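Local coordinates for Lin1840 protein (Listeria innocua serovar 6a, PDB 4ZOC) that probably hydrolyses terminal, non-reducing beta-D-glucosyl residues to release beta-D-glucose, as a glycosyl hydrolase family 3 enzyme linked to beta-1,2-glucan metabolism, at residues A[500-505]-A[520-525]. The protein carries 2 engineered substitutions. Numbering follows the deposited sequence.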
ATOM      1  N   VAL A 500     -27.465  11.627 -22.723  1.00 10.62           N
ATOM      2  CA  VAL A 500     -26.035  11.425 -23.000  1.00  9.44           C
ATOM      3  C   VAL A 500     -25.636   9.984 -22.678  1.00  7.30           C
ATOM      4  O   VAL A 500     -25.914   9.491 -21.568  1.00  7.74           O
ATOM      5  CB  VAL A 500     -25.233  12.349 -22.136  1.00  9.96           C
ATOM      6  CG1 VAL A 500     -23.724  12.120 -22.327  1.00  9.40           C
ATOM      7  CG2 VAL A 500     -25.614  13.794 -22.313  1.00 10.25           C
ATOM      8  N   VAL A 501     -25.006   9.292 -23.636  1.00  8.22           N
ATOM      9  CA  VAL A 501     -24.265   8.067 -23.359  1.00  8.95           C
ATOM     10  C   VAL A 501     -22.770   8.418 -23.424  1.00  9.20           C
ATOM     11  O   VAL A 501     -22.272   9.008 -24.401  1.00  9.82           O
ATOM     12  CB  VAL A 501     -24.642   6.863 -24.232  1.00 11.59           C
ATOM     13  CG1 VAL A 501     -24.675   7.163 -25.686  1.00 15.65           C
ATOM     14  CG2 VAL A 501     -23.704   5.694 -23.969  1.00 12.24           C
ATOM     15  N   ILE A 502     -22.034   8.079 -22.377  1.00 10.00           N
ATOM     16  CA  ILE A 502     -20.583   8.240 -22.372  1.00  7.41           C
ATOM     17  C   ILE A 502     -19.962   6.895 -22.788  1.00  6.99           C
ATOM     18  O   ILE A 502     -20.267   5.808 -22.191  1.00  7.70           O
ATOM     19  CB  ILE A 502     -20.028   8.705 -21.002  1.00  7.24           C
ATOM     20  CG1 ILE A 502     -20.331  10.182 -20.782  1.00  8.01           C
ATOM     21  CG2 ILE A 502     -18.476   8.590 -20.948  1.00  7.40           C
ATOM     22  CD1 ILE A 502     -20.080  10.762 -19.371  1.00  8.96           C
ATOM     23  N   THR A 503     -19.118   6.928 -23.811  1.00  6.32           N
ATOM     24  CA  THR A 503     -18.421   5.718 -24.232  1.00  7.16           C
ATOM     25  C   THR A 503     -16.997   6.000 -23.823  1.00  7.06           C
ATOM     26  O   THR A 503     -16.393   6.870 -24.331  1.00  8.05           O
ATOM     27  CB  THR A 503     -18.512   5.489 -25.781  1.00  7.14           C
ATOM     28  OG1 THR A 503     -18.174   6.688 -26.424  1.00  7.43           O
ATOM     29  CG2 THR A 503     -19.896   5.178 -26.233  1.00  7.51           C
ATOM     30  N   LEU A 504     -16.496   5.261 -22.825  1.00  8.70           N
ATOM     31  CA  LEU A 504     -15.214   5.471 -22.234  1.00  6.90           C
ATOM     32  C   LEU A 504     -14.163   4.498 -22.732  1.00  7.10           C
ATOM     33  O   LEU A 504     -14.362   3.296 -22.746  1.00  8.02           O
ATOM     34  CB  LEU A 504     -15.332   5.410 -20.690  1.00  6.96           C
ATOM     35  CG  LEU A 504     -14.064   5.709 -19.863  1.00  7.99           C
ATOM     36  CD1 LEU A 504     -13.670   7.158 -19.947  1.00  7.57           C
ATOM     37  CD2 LEU A 504     -14.368   5.358 -18.393  1.00 10.82           C
ATOM     38  N   PHE A 505     -13.043   5.060 -23.156  1.00  6.85           N
ATOM     39  CA  PHE A 505     -11.859   4.261 -23.631  1.00  6.66           C
ATOM     40  C   PHE A 505     -10.654   4.532 -22.751  1.00  7.37           C
ATOM     41  O   PHE A 505     -10.286   5.688 -22.447  1.00  7.06           O
ATOM     42  CB  PHE A 505     -11.565   4.630 -25.057  1.00  6.98           C
ATOM     43  CG  PHE A 505     -12.694   4.330 -25.995  1.00  6.81           C
ATOM     44  CD1 PHE A 505     -13.746   5.200 -26.146  1.00  7.27           C
ATOM     45  CD2 PHE A 505     -12.661   3.198 -26.748  1.00  7.62           C
ATOM     46  CE1 PHE A 505     -14.790   4.905 -26.999  1.00  7.78           C
ATOM     47  CE2 PHE A 505     -13.667   2.926 -27.623  1.00  8.61           C
ATOM     48  CZ  PHE A 505     -14.745   3.762 -27.752  1.00  7.36           C
ATOM     49  N   ASP A 520     -26.622   9.729 -18.748  1.00 10.51           N
ATOM     50  CA  ASP A 520     -27.675   8.785 -18.584  1.00 11.31           C
ATOM     51  C   ASP A 520     -27.234   7.359 -18.754  1.00 11.79           C
ATOM     52  O   ASP A 520     -27.848   6.471 -18.227  1.00 15.49           O
ATOM     53  CB  ASP A 520     -28.797   9.087 -19.594  1.00 13.21           C
ATOM     54  CG  ASP A 520     -29.339  10.510 -19.423  1.00 14.97           C
ATOM     55  OD1 ASP A 520     -29.969  10.733 -18.433  1.00 20.10           O
ATOM     56  OD2 ASP A 520     -28.998  11.455 -20.110  1.00 15.74           O
ATOM     57  N   ALA A 521     -26.193   7.138 -19.548  1.00 10.22           N
ATOM     58  CA  ALA A 521     -25.585   5.848 -19.744  1.00  9.80           C
ATOM     59  C   ALA A 521     -24.101   5.948 -19.837  1.00  8.61           C
ATOM     60  O   ALA A 521     -23.505   7.006 -20.178  1.00 10.38           O
ATOM     61  CB  ALA A 521     -26.128   5.096 -20.998  1.00  8.51           C
ATOM     62  N   LEU A 522     -23.468   4.872 -19.428  1.00  8.57           N
ATOM     63  CA  LEU A 522     -21.969   4.826 -19.278  1.00  7.24           C
ATOM     64  C   LEU A 522     -21.491   3.424 -19.662  1.00  6.72           C
ATOM     65  O   LEU A 522     -21.898   2.429 -19.079  1.00  7.80           O
ATOM     66  CB  LEU A 522     -21.494   5.176 -17.848  1.00  7.74           C
ATOM     67  CG  LEU A 522     -20.029   4.930 -17.584  1.00  8.15           C
ATOM     68  CD1 LEU A 522     -19.231   5.852 -18.467  1.00 10.85           C
ATOM     69  CD2 LEU A 522     -19.716   5.255 -16.105  1.00  8.44           C
ATOM     70  N   LEU A 523     -20.753   3.381 -20.767  1.00  5.66           N
ATOM     71  CA  LEU A 523     -20.269   2.143 -21.397  1.00  6.29           C
ATOM     72  C   LEU A 523     -18.720   2.141 -21.429  1.00  7.65           C
ATOM     73  O   LEU A 523     -18.060   3.020 -22.023  1.00  8.97           O
ATOM     74  CB  LEU A 523     -20.852   2.023 -22.800  1.00  6.91           C
ATOM     75  CG  LEU A 523     -20.493   0.701 -23.596  1.00  6.98           C
ATOM     76  CD1 LEU A 523     -20.964  -0.539 -22.863  1.00  7.06           C
ATOM     77  CD2 LEU A 523     -20.973   0.792 -25.051  1.00  8.51           C
ATOM     78  N   GLU A 524     -18.165   1.170 -20.723  1.00  6.35           N
ATOM     79  CA  GLU A 524     -16.737   0.988 -20.595  1.00  6.85           C
ATOM     80  C   GLU A 524     -16.234   0.066 -21.685  1.00  5.96           C
ATOM     81  O   GLU A 524     -16.500  -1.148 -21.670  1.00  7.86           O
ATOM     82  CB  GLU A 524     -16.425   0.457 -19.190  1.00  7.79           C
ATOM     83  CG  GLU A 524     -14.962  -0.022 -19.015  1.00  8.45           C
ATOM     84  CD  GLU A 524     -13.954   1.099 -19.082  1.00  8.58           C
ATOM     85  OE1 GLU A 524     -13.635   1.547 -20.242  1.00  7.01           O
ATOM     86  OE2 GLU A 524     -13.518   1.542 -17.998  1.00  6.80           O
ATOM     87  N   LEU A 525     -15.594   0.658 -22.672  1.00  5.93           N
ATOM     88  CA  LEU A 525     -15.066  -0.095 -23.847  1.00  8.02           C
ATOM     89  C   LEU A 525     -13.642  -0.506 -23.669  1.00  7.86           C
ATOM     90  O   LEU A 525     -13.155  -1.286 -24.514  1.00  8.77           O
ATOM     91  CB  LEU A 525     -15.119   0.733 -25.135  1.00  8.29           C
ATOM     92  CG  LEU A 525     -16.585   0.764 -25.483  1.00 10.18           C
ATOM     93  CD1 LEU A 525     -17.158   2.121 -25.692  1.00 13.76           C
ATOM     94  CD2 LEU A 525     -17.194  -0.333 -26.263  1.00  8.01           C
TER
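Phe505 and Leu525 meet at the C-terminal ends of two parallel neighbours, strands 500-505 and 521-524. With helix 513-517 between them, the strands form a beta-alpha-beta unit in the mixed sheet of the family 3 C-terminal domain. Leu525 can be followed outward. Its CB lies over one face of the Phe505 ring, 4.0 Å from the centroid, in a CH-pi contact. CG lies opposite the carbonyl carbon and next to the backbone N (chi1 -73°), 4.2 Å from Phe505 CZ. CD1 touches two residues, 3.6 Å from both Phe505 CZ and Thr503 CB. Thr536 of helix 532-541 touches both Leu525 and Phe505.

In the middle the backbone bonds alternate in the parallel pattern. Ile502 N bonds to Ala521 O, Ile502 O accepts from Leu523 N, and Leu504 bonds through its N to Leu523 O and through its O to Leu525 N. Beside this ladder, Ile502 CG2 packs on Leu522 CD1 at 3.8 Å. The chain of Glu524 bends at chi2 (68°); OE1 accepts from Trp526 N and OE2 from Asn506 ND2.

At the other end Asp520 and Val500 share two hydrogen bonds. Val500 O accepts from both Asp520 N and Ala521 N. In return, Val500 N donates to Asp520 OD2 at 3.0 Å; the oxygen accepts through its anti lone pair, the one away from OD1.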